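Local coordinates for extracellular solute-binding protein, family 1 (Bifidobacterium longum subsp. infantis ATCC 15697, PDB 3OMB) that probably binds an extracellular solute, perhaps a carbohydrate, and delivers it to an ABC transporter in the membrane, and also carries a bound magnesium ion, at residues A[46-51]-A[416-421]; A[52-57]-A[74-79]; A[214-219]-A[489-494]; A[309-314]-A[439-444]. One frame throughout, in Å; residues are numbered along the deposited sequence.

Contact 1: residues A[46-51]-A[416-421]; sequences VKKNAN and PGLSEL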
loop_
_atom_site.group_PDB
_atom_site.type_symbol
_atom_site.label_atom_id
_atom_site.label_comp_id
_atom_site.label_asym_id
_atom_site.label_seq_id
_atom_site.Cartn_x
_atom_site.Cartn_y
_atom_site.Cartn_z
ATOM N N VAL A 46 -16.330 9.713 7.792
ATOM C CA VAL A 46 -14.913 9.427 8.027
ATOM C C VAL A 46 -14.716 7.918 8.260
ATOM O O VAL A 46 -15.314 7.314 9.156
ATOM C CB VAL A 46 -14.312 10.257 9.224
ATOM C CG1 VAL A 46 -15.111 10.067 10.530
ATOM C CG2 VAL A 46 -12.854 9.923 9.420
ATOM N N LYS A 47 -13.884 7.322 7.431
ATOM C CA LYS A 47 -13.486 5.930 7.602
ATOM C C LYS A 47 -12.450 5.845 8.716
ATOM O O LYS A 47 -11.561 6.699 8.800
ATOM C CB LYS A 47 -12.891 5.410 6.300
ATOM C CG LYS A 47 -12.707 3.892 6.270
ATOM C CD LYS A 47 -11.842 3.486 5.102
ATOM C CE LYS A 47 -12.680 3.086 3.918
ATOM N NZ LYS A 47 -11.832 3.034 2.688
ATOM N N LYS A 48 -12.580 4.818 9.557
ATOM C CA LYS A 48 -11.740 4.604 10.744
ATOM C C LYS A 48 -11.127 3.197 10.760
ATOM O O LYS A 48 -11.665 2.270 10.148
ATOM C CB LYS A 48 -12.583 4.752 12.020
ATOM C CG LYS A 48 -13.472 5.997 12.105
ATOM C CD LYS A 48 -12.669 7.270 12.418
ATOM C CE LYS A 48 -12.017 7.232 13.810
ATOM N NZ LYS A 48 -12.978 7.037 14.925
ATOM N N ASN A 49 -10.015 3.033 11.472
ATOM C CA ASN A 49 -9.546 1.698 11.845
ATOM C C ASN A 49 -10.238 1.359 13.171
ATOM O O ASN A 49 -10.516 2.262 13.973
ATOM C CB ASN A 49 -8.012 1.680 12.018
ATOM C CG ASN A 49 -7.245 1.830 10.697
ATOM O OD1 ASN A 49 -7.661 1.311 9.655
ATOM N ND2 ASN A 49 -6.104 2.530 10.744
ATOM N N ALA A 50 -10.525 0.083 13.421
ATOM C CA ALA A 50 -11.129 -0.318 14.713
ATOM C C ALA A 50 -10.314 0.068 15.963
ATOM O O ALA A 50 -10.870 0.206 17.039
ATOM C CB ALA A 50 -11.441 -1.841 14.739
ATOM N N ASN A 51 -9.006 0.245 15.830
ATOM C CA ASN A 51 -8.201 0.588 17.011
ATOM C C ASN A 51 -8.203 2.082 17.381
ATOM O O ASN A 51 -7.526 2.500 18.317
ATOM C CB ASN A 51 -6.772 0.041 16.876
ATOM C CG ASN A 51 -5.982 0.718 15.784
ATOM O OD1 ASN A 51 -6.481 1.597 15.070
ATOM N ND2 ASN A 51 -4.725 0.317 15.647
ATOM N N PRO A 416 -5.116 8.014 18.851
ATOM C CA PRO A 416 -5.704 9.358 19.002
ATOM C C PRO A 416 -5.940 10.105 17.679
ATOM O O PRO A 416 -6.313 11.292 17.687
ATOM C CB PRO A 416 -4.683 10.087 19.883
ATOM C CG PRO A 416 -3.389 9.448 19.560
ATOM C CD PRO A 416 -3.681 8.005 19.187
ATOM N N GLY A 417 -5.720 9.433 16.556
ATOM C CA GLY A 417 -5.951 10.048 15.258
ATOM C C GLY A 417 -6.411 9.068 14.204
ATOM O O GLY A 417 -6.873 7.973 14.525
ATOM N N LEU A 418 -6.289 9.476 12.944
ATOM C CA LEU A 418 -6.669 8.650 11.802
ATOM C C LEU A 418 -5.510 7.847 11.209
ATOM O O LEU A 418 -5.726 6.969 10.362
ATOM C CB LEU A 418 -7.289 9.526 10.716
ATOM C CG LEU A 418 -8.625 10.161 11.094
ATOM C CD1 LEU A 418 -9.095 11.074 9.990
ATOM C CD2 LEU A 418 -9.687 9.099 11.402
ATOM N N SER A 419 -4.283 8.175 11.625
ATOM C CA SER A 419 -3.096 7.411 11.214
ATOM C C SER A 419 -3.021 7.382 9.685
ATOM O O SER A 419 -3.153 8.442 9.042
ATOM C CB SER A 419 -3.109 5.997 11.836
ATOM O OG SER A 419 -1.840 5.363 11.659
ATOM N N GLU A 420 -2.848 6.206 9.090
ATOM C CA GLU A 420 -2.734 6.142 7.633
ATOM C C GLU A 420 -4.024 6.566 6.873
ATOM O O GLU A 420 -3.985 6.760 5.662
ATOM C CB GLU A 420 -2.215 4.766 7.151
ATOM C CG GLU A 420 -3.304 3.687 6.983
ATOM C CD GLU A 420 -3.682 2.976 8.281
ATOM O OE1 GLU A 420 -3.060 3.263 9.318
ATOM O OE2 GLU A 420 -4.608 2.121 8.260
ATOM N N LEU A 421 -5.144 6.705 7.586
ATOM C CA LEU A 421 -6.406 7.176 6.991
ATOM C C LEU A 421 -6.572 8.692 7.084
ATOM O O LEU A 421 -7.687 9.213 6.965
ATOM C CB LEU A 421 -7.611 6.480 7.634
ATOM C CG LEU A 421 -7.746 4.991 7.302
ATOM C CD1 LEU A 421 -8.606 4.297 8.332
ATOM C CD2 LEU A 421 -8.299 4.773 5.875
HETATM O O HOH W 1 -10.496 8.632 6.975
#
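Leu418 pushes its CD2 methyl into the angle between Val46 and Lys48, 3.8 Å from Val46 CG2 and 3.6 Å from Lys48 CD. Lys48 sets off away from the loop, but bends at chi2 (-76°) and chi3 fold its chain back until the CD and CE methylenes lie across the leucine. Beyond them the ammonium leaves the contact for a salt bridge with Glu76. Leu421 spreads its two methyls: CD2 meets Lys47 CD at 3.8 Å, while CD1 lies 3.4 Å from Asn49 OD1. The polar link is made by Asn49, whose ND2 donates to Glu420 OE2 at 2.9 Å. This bond runs nearly in the amide plane but reaches the carboxylate from above. Glu420 has CG wedged between backbone N and carbonyl carbon (chi1 85°), and a bend at chi2 brings OE2 to the amide. Arg79 binds both Glu420 OE2 and Asn49 OD1, fixing the amide's rotation. A water bridges Lys47 O and Leu421 O. The arrangement, a distant loop packed on the C-terminal end of an inner strand of a mixed sheet, fits an alpha/beta lobe of a type 2 periplasmic binding protein.

Contact 2: residues A[52-57]-A[74-79]; sequences QEKMAN and WQEVTR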
loop_
_atom_site.group_PDB
_atom_site.type_symbol
_atom_site.label_atom_id
_atom_site.label_comp_id
_atom_site.label_asym_id
_atom_site.label_seq_id
_atom_site.Cartn_x
_atom_site.Cartn_y
_atom_site.Cartn_z
ATOM N N GLN A 52 -8.982 2.872 16.653
ATOM C CA GLN A 52 -9.026 4.301 16.871
ATOM C C GLN A 52 -10.108 4.759 17.846
ATOM O O GLN A 52 -11.218 4.229 17.905
ATOM C CB GLN A 52 -9.144 5.048 15.535
ATOM C CG GLN A 52 -7.879 4.933 14.704
ATOM C CD GLN A 52 -8.098 5.259 13.248
ATOM O OE1 GLN A 52 -9.200 5.622 12.830
ATOM N NE2 GLN A 52 -7.040 5.147 12.461
ATOM N N GLU A 53 -9.734 5.759 18.625
ATOM C CA GLU A 53 -10.635 6.530 19.461
ATOM C C GLU A 53 -11.772 7.164 18.622
ATOM O O GLU A 53 -11.621 7.401 17.411
ATOM C CB GLU A 53 -9.731 7.566 20.142
ATOM C CG GLU A 53 -10.293 8.861 20.671
ATOM C CD GLU A 53 -9.327 9.502 21.685
ATOM O OE1 GLU A 53 -8.587 10.460 21.328
ATOM O OE2 GLU A 53 -9.286 9.014 22.846
ATOM N N LYS A 54 -12.917 7.404 19.251
ATOM C CA LYS A 54 -14.032 8.095 18.577
ATOM C C LYS A 54 -13.659 9.555 18.311
ATOM O O LYS A 54 -12.925 10.161 19.105
ATOM C CB LYS A 54 -15.330 8.025 19.395
ATOM C CG LYS A 54 -15.874 6.615 19.594
ATOM C CD LYS A 54 -17.313 6.644 20.162
ATOM C CE LYS A 54 -17.952 5.231 20.255
ATOM N NZ LYS A 54 -17.440 4.425 21.426
HETATM N N MSE A 55 -14.162 10.094 17.196
HETATM C CA MSE A 55 -13.933 11.491 16.788
HETATM C C MSE A 55 -14.297 12.448 17.909
HETATM O O MSE A 55 -13.589 13.418 18.167
HETATM C CB MSE A 55 -14.770 11.877 15.546
HETATM C CG MSE A 55 -14.526 11.067 14.272
HETATM SE SE MSE A 55 -12.647 10.915 13.784
HETATM C CE MSE A 55 -12.197 12.807 13.708
ATOM N N ALA A 56 -15.399 12.159 18.588
ATOM C CA ALA A 56 -15.848 13.001 19.691
ATOM C C ALA A 56 -14.802 13.162 20.814
ATOM O O ALA A 56 -14.812 14.170 21.501
ATOM C CB ALA A 56 -17.199 12.503 20.249
ATOM N N ASN A 57 -13.898 12.193 20.981
ATOM C CA ASN A 57 -12.856 12.268 22.032
ATOM C C ASN A 57 -11.516 12.829 21.550
ATOM O O ASN A 57 -10.548 12.855 22.314
ATOM C CB ASN A 57 -12.578 10.898 22.670
ATOM C CG ASN A 57 -13.780 10.307 23.358
ATOM O OD1 ASN A 57 -14.103 9.156 23.125
ATOM N ND2 ASN A 57 -14.444 11.076 24.216
ATOM N N TRP A 74 -20.106 14.078 12.868
ATOM C CA TRP A 74 -19.238 13.003 12.362
ATOM C C TRP A 74 -20.033 11.747 12.089
ATOM O O TRP A 74 -20.845 11.321 12.903
ATOM C CB TRP A 74 -18.110 12.673 13.353
ATOM C CG TRP A 74 -17.135 13.809 13.572
ATOM C CD1 TRP A 74 -17.129 14.712 14.620
ATOM C CD2 TRP A 74 -16.041 14.180 12.714
ATOM N NE1 TRP A 74 -16.071 15.603 14.463
ATOM C CE2 TRP A 74 -15.401 15.297 13.301
ATOM C CE3 TRP A 74 -15.528 13.659 11.511
ATOM C CZ2 TRP A 74 -14.275 15.908 12.719
ATOM C CZ3 TRP A 74 -14.401 14.279 10.924
ATOM C CH2 TRP A 74 -13.795 15.386 11.528
ATOM N N GLN A 75 -19.788 11.124 10.948
ATOM C CA GLN A 75 -20.368 9.819 10.720
ATOM C C GLN A 75 -19.218 8.828 10.556
ATOM O O GLN A 75 -18.626 8.745 9.495
ATOM C CB GLN A 75 -21.284 9.862 9.495
ATOM C CG GLN A 75 -22.177 8.657 9.343
ATOM C CD GLN A 75 -22.638 8.448 7.897
ATOM O OE1 GLN A 75 -22.890 7.315 7.492
ATOM N NE2 GLN A 75 -22.745 9.536 7.116
ATOM N N GLU A 76 -18.907 8.089 11.615
ATOM C CA GLU A 76 -17.722 7.238 11.634
ATOM C C GLU A 76 -18.036 5.849 11.142
ATOM O O GLU A 76 -18.968 5.233 11.631
ATOM C CB GLU A 76 -17.161 7.137 13.044
ATOM C CG GLU A 76 -16.904 8.492 13.668
ATOM C CD GLU A 76 -16.523 8.389 15.133
ATOM O OE1 GLU A 76 -15.403 7.929 15.431
ATOM O OE2 GLU A 76 -17.337 8.778 15.982
ATOM N N VAL A 77 -17.253 5.360 10.186
ATOM C CA VAL A 77 -17.452 4.015 9.660
ATOM C C VAL A 77 -16.120 3.272 9.599
ATOM O O VAL A 77 -15.131 3.831 9.158
ATOM C CB VAL A 77 -18.143 4.020 8.247
ATOM C CG1 VAL A 77 -19.610 4.463 8.342
ATOM C CG2 VAL A 77 -17.354 4.874 7.224
ATOM N N THR A 78 -16.091 2.016 10.040
ATOM C CA THR A 78 -14.867 1.206 9.917
ATOM C C THR A 78 -14.680 0.717 8.475
ATOM O O THR A 78 -15.611 0.781 7.663
ATOM C CB THR A 78 -14.864 -0.006 10.859
ATOM O OG1 THR A 78 -15.993 -0.828 10.549
ATOM C CG2 THR A 78 -14.935 0.431 12.323
ATOM N N ARG A 79 -13.479 0.225 8.171
ATOM C CA ARG A 79 -13.141 -0.246 6.829
ATOM C C ARG A 79 -14.137 -1.267 6.314
ATOM O O ARG A 79 -14.520 -1.235 5.144
ATOM C CB ARG A 79 -11.738 -0.854 6.804
ATOM C CG ARG A 79 -10.611 0.157 6.982
ATOM C CD ARG A 79 -9.267 -0.561 6.913
ATOM N NE ARG A 79 -8.125 0.338 7.061
ATOM C CZ ARG A 79 -7.531 0.993 6.062
ATOM N NH1 ARG A 79 -6.479 1.769 6.317
ATOM N NH2 ARG A 79 -7.981 0.882 4.811
HETATM O O HOH W 2 -17.258 10.302 17.865
#
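Met55, a selenomethionine in this crystal, lies over one face of the Trp74 indole along the ring's length. Its CB sits 3.6 Å from Trp74 CG, above the five-membered ring, and the chain then curls, with bends at chi2 (-50°) and chi3, so that the terminal methyl comes down on the six-membered ring. Met55 CE is 3.7 Å from the centroid of that Trp74 ring and only 10° off its normal, a CH-pi contact; the selenium rides higher, a more distant Met-aromatic approach. Were Trp74 a leucine, the Met55 methyl would probably lose the flat face it packs on, and a gap is likely to open beside the strand. Glu76, two residues along, reaches the other flank of Met55: its CD lies 3.4 Å from Met55 CG, and its OE1 accepts the backbone Met55 N at 3.1 Å, nearly straight at 162° but from well above the carboxylate plane. The same oxygen pairs with Lys48, so two donors grip it. Strands 41-48 and 71-78, parallel neighbours joined through helix 59-68, form a beta-alpha-beta crossover; the 3-10 turn at 55-57 leads into that helix, whose Ala61 touches both Met55 and Trp74, while Val44 and Val46 of strand 41-48 adjoin the indole.

Contact 3: residues A[214-219]-A[489-494]; sequences KKLEGS and TTMQKT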
loop_
_atom_site.group_PDB
_atom_site.type_symbol
_atom_site.label_atom_id
_atom_site.label_comp_id
_atom_site.label_asym_id
_atom_site.label_seq_id
_atom_site.Cartn_x
_atom_site.Cartn_y
_atom_site.Cartn_z
ATOM N N LYS A 214 3.723 -15.886 2.010
ATOM C CA LYS A 214 2.290 -15.708 2.164
ATOM C C LYS A 214 1.491 -16.500 1.130
ATOM O O LYS A 214 1.921 -16.653 -0.029
ATOM C CB LYS A 214 1.925 -14.218 2.020
ATOM C CG LYS A 214 2.312 -13.370 3.222
ATOM C CD LYS A 214 2.035 -11.854 3.068
ATOM C CE LYS A 214 0.536 -11.512 3.029
ATOM N NZ LYS A 214 0.238 -10.003 2.947
ATOM N N LYS A 215 0.315 -16.983 1.538
ATOM C CA LYS A 215 -0.591 -17.617 0.596
ATOM C C LYS A 215 -1.038 -16.578 -0.425
ATOM O O LYS A 215 -0.982 -15.378 -0.165
ATOM C CB LYS A 215 -1.788 -18.274 1.307
ATOM C CG LYS A 215 -2.868 -17.331 1.871
ATOM C CD LYS A 215 -4.033 -18.199 2.355
ATOM C CE LYS A 215 -5.301 -17.416 2.633
ATOM N NZ LYS A 215 -5.233 -16.718 3.953
ATOM N N LEU A 216 -1.426 -17.045 -1.602
ATOM C CA LEU A 216 -1.939 -16.150 -2.645
ATOM C C LEU A 216 -3.395 -15.788 -2.334
ATOM O O LEU A 216 -4.134 -16.607 -1.801
ATOM C CB LEU A 216 -1.832 -16.830 -4.004
ATOM C CG LEU A 216 -0.435 -17.237 -4.461
ATOM C CD1 LEU A 216 -0.468 -17.617 -5.944
ATOM C CD2 LEU A 216 0.634 -16.132 -4.242
ATOM N N GLU A 217 -3.786 -14.545 -2.607
ATOM C CA GLU A 217 -5.197 -14.147 -2.580
ATOM C C GLU A 217 -5.789 -14.345 -3.962
ATOM O O GLU A 217 -5.086 -14.197 -4.976
ATOM C CB GLU A 217 -5.339 -12.681 -2.173
ATOM C CG GLU A 217 -5.236 -12.470 -0.664
ATOM C CD GLU A 217 -6.489 -12.931 0.062
ATOM O OE1 GLU A 217 -7.510 -13.242 -0.604
ATOM O OE2 GLU A 217 -6.458 -12.963 1.303
ATOM N N GLY A 218 -7.085 -14.652 -3.997
ATOM C CA GLY A 218 -7.776 -15.017 -5.241
ATOM C C GLY A 218 -7.773 -13.939 -6.309
ATOM O O GLY A 218 -7.599 -14.247 -7.496
ATOM N N SER A 219 -7.963 -12.679 -5.901
ATOM C CA SER A 219 -8.215 -11.595 -6.861
ATOM C C SER A 219 -7.114 -10.516 -7.089
ATOM O O SER A 219 -7.312 -9.595 -7.911
ATOM C CB SER A 219 -9.543 -10.920 -6.512
ATOM O OG SER A 219 -9.446 -10.369 -5.207
ATOM N N THR A 489 -9.140 -18.662 -11.992
ATOM C CA THR A 489 -8.275 -19.811 -11.652
ATOM C C THR A 489 -6.755 -19.529 -11.626
ATOM O O THR A 489 -5.973 -20.430 -11.297
ATOM C CB THR A 489 -8.498 -21.039 -12.597
ATOM O OG1 THR A 489 -8.116 -20.700 -13.939
ATOM C CG2 THR A 489 -9.967 -21.556 -12.576
ATOM N N THR A 490 -6.344 -18.308 -11.974
ATOM C CA THR A 490 -4.918 -17.965 -12.051
ATOM C C THR A 490 -4.138 -18.157 -10.736
ATOM O O THR A 490 -3.067 -18.766 -10.755
ATOM C CB THR A 490 -4.685 -16.570 -12.651
ATOM O OG1 THR A 490 -5.272 -16.522 -13.958
ATOM C CG2 THR A 490 -3.186 -16.260 -12.792
HETATM N N MSE A 491 -4.649 -17.650 -9.611
HETATM C CA MSE A 491 -3.918 -17.827 -8.345
HETATM C C MSE A 491 -3.898 -19.289 -7.928
HETATM O O MSE A 491 -2.896 -19.785 -7.448
HETATM C CB MSE A 491 -4.535 -17.002 -7.219
HETATM C CG MSE A 491 -4.548 -15.536 -7.517
HETATM SE SE MSE A 491 -2.763 -14.821 -7.789
HETATM C CE MSE A 491 -3.341 -12.953 -7.990
ATOM N N GLN A 492 -5.014 -19.973 -8.150
ATOM C CA GLN A 492 -5.148 -21.368 -7.787
ATOM C C GLN A 492 -4.125 -22.183 -8.586
ATOM O O GLN A 492 -3.389 -22.975 -8.018
ATOM C CB GLN A 492 -6.583 -21.833 -8.060
ATOM C CG GLN A 492 -7.681 -21.137 -7.195
ATOM C CD GLN A 492 -7.750 -19.585 -7.338
ATOM O OE1 GLN A 492 -7.754 -19.034 -8.448
ATOM N NE2 GLN A 492 -7.808 -18.887 -6.188
ATOM N N LYS A 493 -4.072 -21.962 -9.897
ATOM C CA LYS A 493 -3.117 -22.648 -10.759
ATOM C C LYS A 493 -1.675 -22.294 -10.413
ATOM O O LYS A 493 -0.800 -23.164 -10.449
ATOM C CB LYS A 493 -3.394 -22.325 -12.238
ATOM C CG LYS A 493 -4.662 -22.988 -12.764
ATOM C CD LYS A 493 -4.804 -22.949 -14.282
ATOM C CE LYS A 493 -3.782 -23.858 -15.010
ATOM N NZ LYS A 493 -3.560 -25.215 -14.389
ATOM N N THR A 494 -1.432 -21.017 -10.106
ATOM C CA THR A 494 -0.108 -20.547 -9.696
ATOM C C THR A 494 0.361 -21.295 -8.438
ATOM O O THR A 494 1.488 -21.818 -8.404
ATOM C CB THR A 494 -0.070 -18.998 -9.464
ATOM O OG1 THR A 494 -0.296 -18.319 -10.714
ATOM C CG2 THR A 494 1.299 -18.539 -8.949
HETATM O O HOH W 3 -7.271 -16.528 -9.280
#
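Met491, again selenomethionine, and Leu216 interlock where the first turn of helix 490-500 packs against an irregular loop that follows strand 209-211 in what is, by family, a type 2 binding-protein fold. No direct hydrogen bond joins the two segments. Met491 lays its side chain along the loop backbone: CG is anti to the carbonyl carbon (chi1 -59°), a bend at chi2 turns the selenium aside, and the methylene CG faces two carbonyls, with Gly218 O at 3.3 Å. The modelled approach to Glu217 O is shorter still and its detail is doubtful. Leu216 reaches the same helical turn with its CD1 methyl, 3.6 Å from Met491 O and 3.6 Å from Thr494 CG2, with the Met491 selenium at 4.1 Å, so a single branch touches two residues about one helical turn apart. Gly218 contributes backbone alone. A water accepts from Met491 N, an amide of the helix's opening turn, at 2.9 Å and also lies within bonding distance of Gly218 O. Thr494, whose hydroxyl also pairs with Tyr264, turns OG1 back to the helix: Thr494 OG1 lies 2.8 Å from Thr490 O, reaching it from the opposite face to Thr494 N.

Contact 4: residues A[309-314]-A[439-444]; sequences FGWSPS and DELIEV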
loop_
_atom_site.group_PDB
_atom_site.type_symbol
_atom_site.label_atom_id
_atom_site.label_comp_id
_atom_site.label_asym_id
_atom_site.label_seq_id
_atom_site.Cartn_x
_atom_site.Cartn_y
_atom_site.Cartn_z
ATOM N N PHE A 309 9.365 -11.746 3.026
ATOM C CA PHE A 309 9.083 -10.383 2.562
ATOM C C PHE A 309 8.249 -9.706 3.622
ATOM O O PHE A 309 7.340 -10.319 4.192
ATOM C CB PHE A 309 8.357 -10.382 1.202
ATOM C CG PHE A 309 9.136 -11.074 0.120
ATOM C CD1 PHE A 309 10.274 -10.480 -0.422
ATOM C CD2 PHE A 309 8.752 -12.330 -0.333
ATOM C CE1 PHE A 309 11.003 -11.121 -1.434
ATOM C CE2 PHE A 309 9.465 -12.971 -1.333
ATOM C CZ PHE A 309 10.603 -12.376 -1.876
ATOM N N GLY A 310 8.564 -8.452 3.912
ATOM C CA GLY A 310 7.833 -7.746 4.953
ATOM C C GLY A 310 8.186 -6.287 5.069
ATOM O O GLY A 310 8.891 -5.744 4.219
ATOM N N TRP A 311 7.672 -5.649 6.119
ATOM C CA TRP A 311 7.896 -4.213 6.329
ATOM C C TRP A 311 9.299 -3.929 6.863
ATOM O O TRP A 311 10.058 -3.154 6.261
ATOM C CB TRP A 311 6.827 -3.650 7.273
ATOM C CG TRP A 311 6.897 -2.166 7.536
ATOM C CD1 TRP A 311 7.515 -1.555 8.579
ATOM C CD2 TRP A 311 6.296 -1.115 6.756
ATOM N NE1 TRP A 311 7.339 -0.183 8.511
ATOM C CE2 TRP A 311 6.594 0.111 7.403
ATOM C CE3 TRP A 311 5.527 -1.092 5.593
ATOM C CZ2 TRP A 311 6.152 1.350 6.921
ATOM C CZ3 TRP A 311 5.071 0.144 5.114
ATOM C CH2 TRP A 311 5.405 1.354 5.773
ATOM N N SER A 312 9.643 -4.571 7.980
ATOM C CA SER A 312 10.861 -4.266 8.733
ATOM C C SER A 312 11.172 -5.369 9.749
ATOM O O SER A 312 10.271 -6.078 10.195
ATOM C CB SER A 312 10.711 -2.933 9.476
ATOM O OG SER A 312 9.886 -3.085 10.624
ATOM N N PRO A 313 12.451 -5.510 10.128
ATOM C CA PRO A 313 12.807 -6.474 11.166
ATOM C C PRO A 313 11.924 -6.320 12.400
ATOM O O PRO A 313 11.459 -7.302 12.942
ATOM C CB PRO A 313 14.248 -6.097 11.496
ATOM C CG PRO A 313 14.789 -5.662 10.140
ATOM C CD PRO A 313 13.641 -4.809 9.601
ATOM N N SER A 314 11.691 -5.092 12.842
ATOM C CA SER A 314 10.886 -4.894 14.020
ATOM C C SER A 314 9.419 -5.272 13.796
ATOM O O SER A 314 8.814 -5.906 14.643
ATOM C CB SER A 314 10.976 -3.453 14.475
ATOM O OG SER A 314 9.937 -3.202 15.389
ATOM N N ASP A 439 10.745 5.647 10.985
ATOM C CA ASP A 439 12.174 5.390 11.204
ATOM C C ASP A 439 12.663 4.017 10.707
ATOM O O ASP A 439 13.718 3.933 10.086
ATOM C CB ASP A 439 12.550 5.586 12.669
ATOM C CG ASP A 439 12.400 7.037 13.125
ATOM O OD1 ASP A 439 12.115 7.944 12.290
ATOM O OD2 ASP A 439 12.559 7.266 14.345
ATOM N N GLU A 440 11.905 2.952 10.973
ATOM C CA GLU A 440 12.274 1.616 10.502
ATOM C C GLU A 440 12.175 1.539 8.980
ATOM O O GLU A 440 12.950 0.827 8.332
ATOM C CB GLU A 440 11.342 0.553 11.056
ATOM C CG GLU A 440 11.325 0.389 12.549
ATOM C CD GLU A 440 10.002 -0.216 12.997
ATOM O OE1 GLU A 440 9.256 -0.728 12.124
ATOM O OE2 GLU A 440 9.707 -0.176 14.214
ATOM N N LEU A 441 11.202 2.253 8.423
ATOM C CA LEU A 441 11.014 2.280 6.973
ATOM C C LEU A 441 12.217 2.937 6.295
ATOM O O LEU A 441 12.781 2.392 5.349
ATOM C CB LEU A 441 9.700 2.987 6.591
ATOM C CG LEU A 441 9.315 2.875 5.116
ATOM C CD1 LEU A 441 9.126 1.413 4.747
ATOM C CD2 LEU A 441 8.064 3.689 4.833
ATOM N N ILE A 442 12.596 4.105 6.799
ATOM C CA ILE A 442 13.762 4.843 6.311
ATOM C C ILE A 442 15.012 3.947 6.289
ATOM O O ILE A 442 15.703 3.874 5.278
ATOM C CB ILE A 442 14.009 6.159 7.133
ATOM C CG1 ILE A 442 12.935 7.222 6.816
ATOM C CG2 ILE A 442 15.438 6.716 6.919
ATOM C CD1 ILE A 442 13.157 8.001 5.485
ATOM N N GLU A 443 15.288 3.256 7.390
ATOM C CA GLU A 443 16.465 2.401 7.451
ATOM C C GLU A 443 16.476 1.239 6.418
ATOM O O GLU A 443 17.494 1.023 5.726
ATOM C CB GLU A 443 16.664 1.894 8.872
ATOM C CG GLU A 443 18.057 1.332 9.126
ATOM C CD GLU A 443 19.068 2.382 9.639
ATOM O OE1 GLU A 443 19.020 3.583 9.221
ATOM O OE2 GLU A 443 19.922 1.984 10.477
ATOM N N VAL A 444 15.367 0.489 6.312
ATOM C CA VAL A 444 15.289 -0.589 5.308
ATOM C C VAL A 444 15.279 -0.054 3.868
ATOM O O VAL A 444 15.799 -0.706 2.948
ATOM C CB VAL A 444 14.093 -1.596 5.530
ATOM C CG1 VAL A 444 14.225 -2.315 6.890
ATOM C CG2 VAL A 444 12.769 -0.907 5.415
#
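Ser312 and Glu440 bring the backbones closest, 6.3 Å between their CA atoms, where the chain leaving strand 305-310 turns into helix 313-317 alongside one turn of helix 436-452. Glu440 is the polar centre. Extended beyond CG, it lays its carboxylate between two serines: Ser312 OG donates to Glu440 OE1 at 2.9 Å, from well above the carboxylate plane, and Ser314 OG gives Glu440 OE2 a weak bond at 3.3 Å. Ser312 OG lies between its own backbone N and carbonyl carbon (chi1 76°), a position from which it also N-caps helix 313-317 through Asp315 N. The nearby helix start would probably favour the charged form of the carboxylate. With alanine replacing Glu440, Ser312 OG and Ser314 OG are likely to lose their shared carboxylate acceptor, and the N-cap hydroxyl would be freer to turn. Glu440 OE1 also stands at the edge of the Trp311 indole, near its plane, with the carboxylate turned 77° against the ring. Leu441 takes a face instead: its CD1 lies 3.8 Å from the centroid of the Trp311 six-membered ring, and its CD2 is 3.7 Å from Trp311 CH2. Farther along, Val444 splits its methyls, CG1 meeting Pro313 CD tip to tip at 3.7 Å and CG2 touching Trp311 O at 3.6 Å. His437, from the same helix, stacks with the indole. Helix 436-452 thus lies against the sheet containing strands 166-170, 305-310 and 324-326, with His166 touching both Leu441 and Val444, Ala326 beside Val444, and Leu168 and Tyr324 next to Pro313.

In the fold
Contacts 1 and 2 adjoin, their centres 7 Å apart, on the sheet that contains strands 41-48 and 71-78. Contact 4 lies about 22 Å from contact 1, centre to centre, on the second sheet, that of strand 305-310; contact 3, 26 Å from contact 4, involves the loop after edge strand 209-211 of that sheet. Along the chain contact 2 falls within the span of contact 1, and contact 4 within that of contact 3, while contacts 1 and 3 alternate. The chain therefore passes repeatedly between the two sheets, consistent with the two-lobed architecture of type 2 binding proteins, and all four contacts stand away from the magnesium site.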